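Local atomic coordinates of OxsB protein (PDB entry 5UL3), a protein that catalyses, as a cobalamin-dependent radical S-adenosylmethionine enzyme, the oxidative ring contraction of dAMP to an oxetane aldehyde in oxetanocin A biosynthesis. Residues 195-198 and 199-203; 21-24 and 25-28; 245-248 and 249-252. All coordinates share one frame; numbering follows the deposited sequence.

Interactions 1 and 3 are successive turns of two helices, 190-205 and 242-252, of the Rossmann-fold domain that houses cobalamin; their nearest atoms are about 11 Å apart, and both helices rest side chains on strands 180-184 and 212-216. Each is partly buried, with main-chain bonds along the axis and aliphatic branches toward the sheet, but the Arg-Asp salt bridge of interaction 3 joins neighbouring residues of one helix, whereas Asp198 of interaction 1 reaches beyond its helix for an arginine. Interaction 2 is a surface contact in the loop joining helices 7-21 and 28-39, remote from the annotated sites; there a tight turn, an indole face and a water replace helical bonding.

Interaction 1 (195-198 and 199-203); sequences EILD and LIYSH
Leu199 N, Ile200 N, Tyr201 N and Ser202 N donate in turn to the carbonyls of Glu195, Ile196, Leu197 and Asp198, the i to i+4 ladder of an alpha-helix that runs unbroken from 195-198 into 199-203. The helix, 190-205, is the crossover of a beta-alpha-beta unit between parallel strands 180-184 and 212-216 of the cobalamin-binding Rossmann fold. Its straightest bond here is Tyr201 N to Leu197 O, 2.9 Å, with an N-H...O angle of 171°.

On the face turned to the sheet, Ile196 CG2 meets Ile200 CD1 at 3.8 Å, the two side chains crossing at a slant. Ile196 CG2 lies opposite the backbone N across the CA-CB bond and so leans down the helix toward the next turn. Leu197 and Tyr201 run alongside each other in the same direction; the CD2 methyl of Leu197 lies 4.2 Å from CE2 of the phenol ring. Leu183, Ile181 and Ile213 of the two strands receive this aliphatic row, and the Tyr201 ring also meets that of Tyr231. Asp198 OD2 forms a salt bridge with Arg230 and OD1 is hydrogen-bonded to Tyr231 OH, both beyond this helix.

At the far end three donors converge on Leu199 O: the backbone N of His203 and two side chains. Ser202 OG, set between its own backbone N and carbonyl carbon (chi1 62°), reaches this oxygen at 3.0 Å from above the carbonyl plane. His203 ND1 lies 2.8 Å from Leu199 O, which sits at the imidazole edge, only 5° out of the ring plane.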
loop_
_atom_site.group_PDB
_atom_site.type_symbol
_atom_site.label_atom_id
_atom_site.label_comp_id
_atom_site.label_asym_id
_atom_site.label_seq_id
_atom_site.Cartn_x
_atom_site.Cartn_y
_atom_site.Cartn_z
ATOM N N GLU A 195 -8.833 -19.679 -10.804
ATOM C CA GLU A 195 -8.004 -20.743 -11.374
ATOM C C GLU A 195 -7.301 -21.542 -10.282
ATOM O O GLU A 195 -7.264 -22.779 -10.323
ATOM C CB GLU A 195 -6.970 -20.159 -12.335
ATOM C CG GLU A 195 -7.551 -19.602 -13.631
ATOM C CD GLU A 195 -6.474 -19.210 -14.629
ATOM O OE1 GLU A 195 -5.371 -19.797 -14.561
ATOM O OE2 GLU A 195 -6.732 -18.324 -15.477
ATOM N N ILE A 196 -6.720 -20.845 -9.303
ATOM C CA ILE A 196 -6.010 -21.537 -8.233
ATOM C C ILE A 196 -6.988 -22.309 -7.363
ATOM O O ILE A 196 -6.731 -23.463 -7.007
ATOM C CB ILE A 196 -5.168 -20.545 -7.410
ATOM C CG1 ILE A 196 -4.070 -19.937 -8.280
ATOM C CG2 ILE A 196 -4.551 -21.241 -6.198
ATOM C CD1 ILE A 196 -3.360 -18.756 -7.640
ATOM N N LEU A 197 -8.128 -21.689 -7.012
ATOM C CA LEU A 197 -9.143 -22.384 -6.221
ATOM C C LEU A 197 -9.671 -23.614 -6.957
ATOM O O LEU A 197 -9.866 -24.673 -6.350
ATOM C CB LEU A 197 -10.291 -21.424 -5.883
ATOM C CG LEU A 197 -9.919 -20.410 -4.788
ATOM C CD1 LEU A 197 -10.965 -19.283 -4.660
ATOM C CD2 LEU A 197 -9.724 -21.137 -3.450
ATOM N N ASP A 198 -9.931 -23.485 -8.261
ATOM C CA ASP A 198 -10.367 -24.639 -9.051
ATOM C C ASP A 198 -9.417 -25.821 -8.876
ATOM O O ASP A 198 -9.849 -26.942 -8.591
ATOM C CB ASP A 198 -10.468 -24.258 -10.531
ATOM C CG ASP A 198 -11.710 -23.436 -10.858
ATOM O OD1 ASP A 198 -12.592 -23.216 -9.990
ATOM O OD2 ASP A 198 -11.799 -22.995 -12.017
ATOM N N LEU A 199 -8.105 -25.570 -9.004
ATOM C CA LEU A 199 -7.104 -26.629 -8.890
ATOM C C LEU A 199 -6.992 -27.164 -7.466
ATOM O O LEU A 199 -6.769 -28.363 -7.264
ATOM C CB LEU A 199 -5.752 -26.103 -9.352
ATOM C CG LEU A 199 -5.611 -26.020 -10.862
ATOM C CD1 LEU A 199 -4.504 -25.055 -11.200
ATOM C CD2 LEU A 199 -5.299 -27.415 -11.383
ATOM N N ILE A 200 -7.115 -26.287 -6.466
ATOM C CA ILE A 200 -7.087 -26.745 -5.079
ATOM C C ILE A 200 -8.232 -27.711 -4.819
ATOM O O ILE A 200 -8.038 -28.785 -4.240
ATOM C CB ILE A 200 -7.151 -25.546 -4.114
ATOM C CG1 ILE A 200 -5.834 -24.776 -4.147
ATOM C CG2 ILE A 200 -7.480 -26.035 -2.695
ATOM C CD1 ILE A 200 -5.903 -23.441 -3.382
ATOM N N TYR A 201 -9.453 -27.328 -5.215
ATOM C CA TYR A 201 -10.599 -28.188 -4.934
ATOM C C TYR A 201 -10.572 -29.456 -5.783
ATOM O O TYR A 201 -10.992 -30.518 -5.310
ATOM C CB TYR A 201 -11.909 -27.436 -5.144
ATOM C CG TYR A 201 -12.245 -26.500 -4.003
ATOM C CD1 TYR A 201 -12.650 -26.997 -2.774
ATOM C CD2 TYR A 201 -12.150 -25.125 -4.157
ATOM C CE1 TYR A 201 -12.955 -26.153 -1.726
ATOM C CE2 TYR A 201 -12.450 -24.271 -3.111
ATOM C CZ TYR A 201 -12.847 -24.795 -1.895
ATOM O OH TYR A 201 -13.152 -23.959 -0.838
ATOM N N SER A 202 -10.078 -29.381 -7.025
ATOM C CA SER A 202 -9.976 -30.621 -7.796
ATOM C C SER A 202 -8.990 -31.594 -7.153
ATOM O O SER A 202 -9.207 -32.809 -7.206
ATOM C CB SER A 202 -9.606 -30.337 -9.261
ATOM O OG SER A 202 -8.342 -29.717 -9.406
ATOM N N HIS A 203 -7.940 -31.092 -6.494
ATOM C CA HIS A 203 -7.022 -31.989 -5.803
ATOM C C HIS A 203 -7.558 -32.453 -4.454
ATOM O O HIS A 203 -7.236 -33.563 -4.015
ATOM C CB HIS A 203 -5.659 -31.324 -5.638
ATOM C CG HIS A 203 -4.838 -31.349 -6.890
ATOM N ND1 HIS A 203 -5.005 -30.438 -7.912
ATOM C CD2 HIS A 203 -3.880 -32.212 -7.303
ATOM C CE1 HIS A 203 -4.164 -30.720 -8.892
ATOM N NE2 HIS A 203 -3.466 -31.789 -8.545
#

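Interaction 2 (21-24 and 25-28); sequences FSQI and WLKP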
loop_
_atom_site.group_PDB
_atom_site.type_symbol
_atom_site.label_atom_id
_atom_site.label_comp_id
_atom_site.label_asym_id
_atom_site.label_seq_id
_atom_site.Cartn_x
_atom_site.Cartn_y
_atom_site.Cartn_z
ATOM N N PHE A 21 19.357 -18.134 15.161
ATOM C CA PHE A 21 18.070 -17.436 15.118
ATOM C C PHE A 21 18.212 -15.974 14.712
ATOM O O PHE A 21 17.219 -15.353 14.307
ATOM C CB PHE A 21 17.379 -17.529 16.483
ATOM C CG PHE A 21 16.929 -18.928 16.864
ATOM C CD1 PHE A 21 16.931 -19.969 15.945
ATOM C CD2 PHE A 21 16.469 -19.179 18.159
ATOM C CE1 PHE A 21 16.496 -21.247 16.306
ATOM C CE2 PHE A 21 16.039 -20.448 18.527
ATOM C CZ PHE A 21 16.053 -21.482 17.599
ATOM N N SER A 22 19.409 -15.398 14.835
ATOM C CA SER A 22 19.624 -14.025 14.396
ATOM C C SER A 22 19.494 -13.875 12.888
ATOM O O SER A 22 19.353 -12.744 12.403
ATOM C CB SER A 22 21.002 -13.529 14.840
ATOM O OG SER A 22 21.998 -14.056 13.977
ATOM N N GLN A 23 19.514 -14.978 12.139
ATOM C CA GLN A 23 19.384 -14.917 10.684
ATOM C C GLN A 23 17.899 -14.988 10.321
ATOM O O GLN A 23 17.385 -15.980 9.800
ATOM C CB GLN A 23 20.202 -16.020 10.031
ATOM C CG GLN A 23 21.653 -15.908 10.400
ATOM C CD GLN A 23 22.421 -17.175 10.108
ATOM O OE1 GLN A 23 22.401 -17.688 8.988
ATOM N NE2 GLN A 23 23.092 -17.697 11.122
ATOM N N ILE A 24 17.213 -13.873 10.594
ATOM C CA ILE A 24 15.754 -13.858 10.537
ATOM C C ILE A 24 15.199 -13.911 9.123
ATOM O O ILE A 24 13.986 -14.053 8.953
ATOM C CB ILE A 24 15.207 -12.627 11.290
ATOM C CG1 ILE A 24 15.727 -11.327 10.666
ATOM C CG2 ILE A 24 15.586 -12.708 12.744
ATOM C CD1 ILE A 24 15.121 -10.054 11.300
ATOM N N TRP A 25 16.054 -13.845 8.100
ATOM C CA TRP A 25 15.601 -14.027 6.727
ATOM C C TRP A 25 15.469 -15.488 6.325
ATOM O O TRP A 25 14.841 -15.778 5.304
ATOM C CB TRP A 25 16.566 -13.343 5.766
ATOM C CG TRP A 25 17.971 -13.665 6.095
ATOM C CD1 TRP A 25 18.700 -14.728 5.633
ATOM C CD2 TRP A 25 18.824 -12.945 6.985
ATOM N NE1 TRP A 25 19.953 -14.707 6.182
ATOM C CE2 TRP A 25 20.057 -13.625 7.018
ATOM C CE3 TRP A 25 18.667 -11.791 7.758
ATOM C CZ2 TRP A 25 21.130 -13.184 7.783
ATOM C CZ3 TRP A 25 19.723 -11.354 8.522
ATOM C CH2 TRP A 25 20.950 -12.051 8.530
ATOM N N LEU A 26 16.056 -16.417 7.076
ATOM C CA LEU A 26 15.949 -17.813 6.687
ATOM C C LEU A 26 14.557 -18.334 7.004
ATOM O O LEU A 26 13.931 -17.934 7.988
ATOM C CB LEU A 26 16.995 -18.655 7.418
ATOM C CG LEU A 26 18.457 -18.262 7.234
ATOM C CD1 LEU A 26 19.333 -19.049 8.211
ATOM C CD2 LEU A 26 18.876 -18.489 5.772
ATOM N N LYS A 27 14.079 -19.239 6.157
ATOM C CA LYS A 27 12.796 -19.883 6.383
ATOM C C LYS A 27 12.915 -20.891 7.523
ATOM O O LYS A 27 14.008 -21.388 7.813
ATOM C CB LYS A 27 12.331 -20.567 5.100
ATOM C CG LYS A 27 12.732 -19.794 3.841
ATOM C CD LYS A 27 11.973 -20.269 2.611
ATOM C CE LYS A 27 11.947 -19.194 1.533
ATOM N NZ LYS A 27 10.945 -19.498 0.467
ATOM N N PRO A 28 11.801 -21.200 8.196
ATOM C CA PRO A 28 11.895 -22.064 9.384
ATOM C C PRO A 28 12.490 -23.439 9.101
ATOM O O PRO A 28 13.144 -24.002 9.986
ATOM C CB PRO A 28 10.437 -22.144 9.870
ATOM C CG PRO A 28 9.832 -20.829 9.416
ATOM C CD PRO A 28 10.456 -20.602 8.049
HETATM O O HOH W 1 22.685 -16.114 6.609
#
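The indole of Trp25 folds back over Gln23, whose CA lies beneath one face of the six-membered ring in a CH-pi contact, 3.8 Å from the ring centroid and 12° off its normal. Gln23 CB approaches the same ring near its rim, 3.7 Å from CZ2, and Ile24 N lies over that face too. With CG held between its own backbone N and carbonyl carbon (chi1 47°), Trp25 turns its indole back over Gln23 and Ile24.

At the indole edge a water lies in the ring plane. It accepts from Trp25 NE1 at 3.1 Å and donates to Gln23 OE1 at 2.9 Å, closing a bridge between the ring and an amide whose plane is turned 41° from it. The other end of this amide is fixed by NE2 bonding to Glu19 O, a link back to the preceding helix. Leu26 runs alongside Gln23, pointing the same way, and its CD1 methyl lies 3.4 Å from OE1 and against CB.

The chain itself makes a type I beta turn from Gln23 to Leu26, closed by Leu26 N to Gln23 O at 3.1 Å. The carbonyl is met from well above its plane, although the N-H points almost straight at the oxygen. Gln23 is also the centre of an inverse gamma turn, with a weak bond from Ile24 N to Ser22 O.

The turn links helix 7-21 to helix 28-39, where Lys27 holds the N-cap position and Leu26 packs on Ile31 and Arg34. Helix 335-351 packs against the turn: Trp25 stacks with His351 at its end and meets Phe352, the next residue, edge-to-face, while Arg347 bonds to Ser22 O.

Interaction 3 (245-248 and 249-252); sequences LRDL and IKML. With EDO (1,2-ethanediol), chain R.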
loop_
_atom_site.group_PDB
_atom_site.type_symbol
_atom_site.label_atom_id
_atom_site.label_comp_id
_atom_site.label_asym_id
_atom_site.label_seq_id
_atom_site.Cartn_x
_atom_site.Cartn_y
_atom_site.Cartn_z
ATOM N N LEU A 245 -7.389 -16.699 11.548
ATOM C CA LEU A 245 -6.548 -17.888 11.398
ATOM C C LEU A 245 -6.360 -18.591 12.735
ATOM O O LEU A 245 -6.425 -19.821 12.805
ATOM C CB LEU A 245 -5.201 -17.521 10.762
ATOM C CG LEU A 245 -5.273 -17.124 9.281
ATOM C CD1 LEU A 245 -3.927 -16.581 8.813
ATOM C CD2 LEU A 245 -5.655 -18.332 8.445
ATOM N N ARG A 246 -6.163 -17.824 13.813
ATOM C CA ARG A 246 -6.151 -18.412 15.151
ATOM C C ARG A 246 -7.372 -19.302 15.378
ATOM O O ARG A 246 -7.261 -20.416 15.914
ATOM C CB ARG A 246 -6.118 -17.296 16.206
ATOM C CG ARG A 246 -6.232 -17.794 17.637
ATOM C CD ARG A 246 -6.703 -16.653 18.561
ATOM N NE ARG A 246 -8.069 -16.233 18.270
ATOM C CZ ARG A 246 -8.634 -15.128 18.745
ATOM N NH1 ARG A 246 -7.952 -14.319 19.543
ATOM N NH2 ARG A 246 -9.883 -14.835 18.426
ATOM N N ASP A 247 -8.547 -18.817 14.991
ATOM C CA ASP A 247 -9.776 -19.544 15.294
ATOM C C ASP A 247 -10.007 -20.704 14.334
ATOM O O ASP A 247 -10.586 -21.718 14.734
ATOM C CB ASP A 247 -10.976 -18.584 15.295
ATOM C CG ASP A 247 -11.037 -17.738 16.558
ATOM O OD1 ASP A 247 -10.188 -17.908 17.448
ATOM O OD2 ASP A 247 -11.958 -16.888 16.667
ATOM N N LEU A 248 -9.544 -20.594 13.082
ATOM C CA LEU A 248 -9.602 -21.750 12.186
ATOM C C LEU A 248 -8.732 -22.887 12.703
ATOM O O LEU A 248 -9.081 -24.063 12.540
ATOM C CB LEU A 248 -9.163 -21.355 10.782
ATOM C CG LEU A 248 -10.131 -20.433 10.037
ATOM C CD1 LEU A 248 -9.548 -20.091 8.689
ATOM C CD2 LEU A 248 -11.475 -21.119 9.887
ATOM N N ILE A 249 -7.611 -22.548 13.335
ATOM C CA ILE A 249 -6.748 -23.552 13.952
ATOM C C ILE A 249 -7.466 -24.204 15.124
ATOM O O ILE A 249 -7.439 -25.427 15.286
ATOM C CB ILE A 249 -5.418 -22.908 14.373
ATOM C CG1 ILE A 249 -4.586 -22.545 13.131
ATOM C CG2 ILE A 249 -4.624 -23.803 15.320
ATOM C CD1 ILE A 249 -3.427 -21.608 13.435
ATOM N N LYS A 250 -8.140 -23.401 15.951
ATOM C CA LYS A 250 -8.960 -23.995 17.003
ATOM C C LYS A 250 -10.049 -24.888 16.412
ATOM O O LYS A 250 -10.314 -25.979 16.931
ATOM C CB LYS A 250 -9.570 -22.901 17.885
ATOM C CG LYS A 250 -8.530 -22.118 18.667
ATOM C CD LYS A 250 -9.162 -20.865 19.301
ATOM C CE LYS A 250 -9.612 -21.102 20.721
ATOM N NZ LYS A 250 -8.537 -20.707 21.684
ATOM N N MET A 251 -10.695 -24.445 15.329
ATOM C CA MET A 251 -11.740 -25.273 14.730
ATOM C C MET A 251 -11.167 -26.588 14.206
ATOM O O MET A 251 -11.816 -27.638 14.302
ATOM C CB MET A 251 -12.445 -24.516 13.613
ATOM C CG MET A 251 -13.647 -25.252 13.061
ATOM S SD MET A 251 -14.491 -24.336 11.773
ATOM C CE MET A 251 -13.354 -24.504 10.414
ATOM N N LEU A 252 -9.951 -26.545 13.650
ATOM C CA LEU A 252 -9.257 -27.765 13.245
ATOM C C LEU A 252 -9.179 -28.769 14.378
ATOM O O LEU A 252 -9.288 -29.979 14.150
ATOM C CB LEU A 252 -7.842 -27.437 12.791
ATOM C CG LEU A 252 -7.494 -27.329 11.328
ATOM C CD1 LEU A 252 -5.971 -27.255 11.276
ATOM C CD2 LEU A 252 -8.053 -28.520 10.547
HETATM C C1 EDO R . -13.330 -28.326 10.268
HETATM O O1 EDO R . -12.137 -29.116 10.195
HETATM C C2 EDO R . -14.311 -28.994 11.228
HETATM O O2 EDO R . -13.591 -29.500 12.362
#
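Leu248 and Met251, one turn apart on helix 242-252, lie alongside each other and point the same way, the CD2 methyl of Leu248 touching Met251 CE at 3.9 Å. Met251 leaves the backbone extended (chi1 -173°, chi2 179°) and bends only at chi3, 73°, which swings its terminal methyl over to the leucine. Asp247 and Lys250 make a similar side-by-side pair on another side of the helix, where the lysine CD methylene comes within 3.6 Å of Asp247 OD1. The aliphatic stem of Lys250 thus touches the carboxylate at one oxygen, while its ammonium nitrogen remains 5.3 Å from that oxygen.

Asp247 forms a salt bridge with its neighbour Arg246. Arg246 NE bonds to OD1 at 2.8 Å, arriving from above the carboxylate plane; NH2 adds longer, weak bonds to OD1 and OD2. Asn262 N also donates to OD2, and the guanidinium makes a cation-pi contact with Tyr243.

The helix that carries these side chains has regular alpha-helical bonding: the backbone nitrogens of Ile249, Lys250, Met251 and Leu252 donate to the carbonyls four residues earlier, Met251 N to Asp247 O being the shortest at 2.8 Å. Farther out, Leu248 rests on Thr214 and Ile180 of the sheet, and Leu245 packs on Leu143 and Leu147 of helix 138-149 while approaching the bound cobalamin. An ethanediol, probably from the crystallisation liquor, hydrogen-bonds to Met251 O.

The chemistry is therefore divided around one short helix. Aliphatic branches seat it in the Rossmann-fold domain, and the buried carboxylate of Asp247, with Arg246 and a backbone N-H as partners, is probably stabilised as the anion.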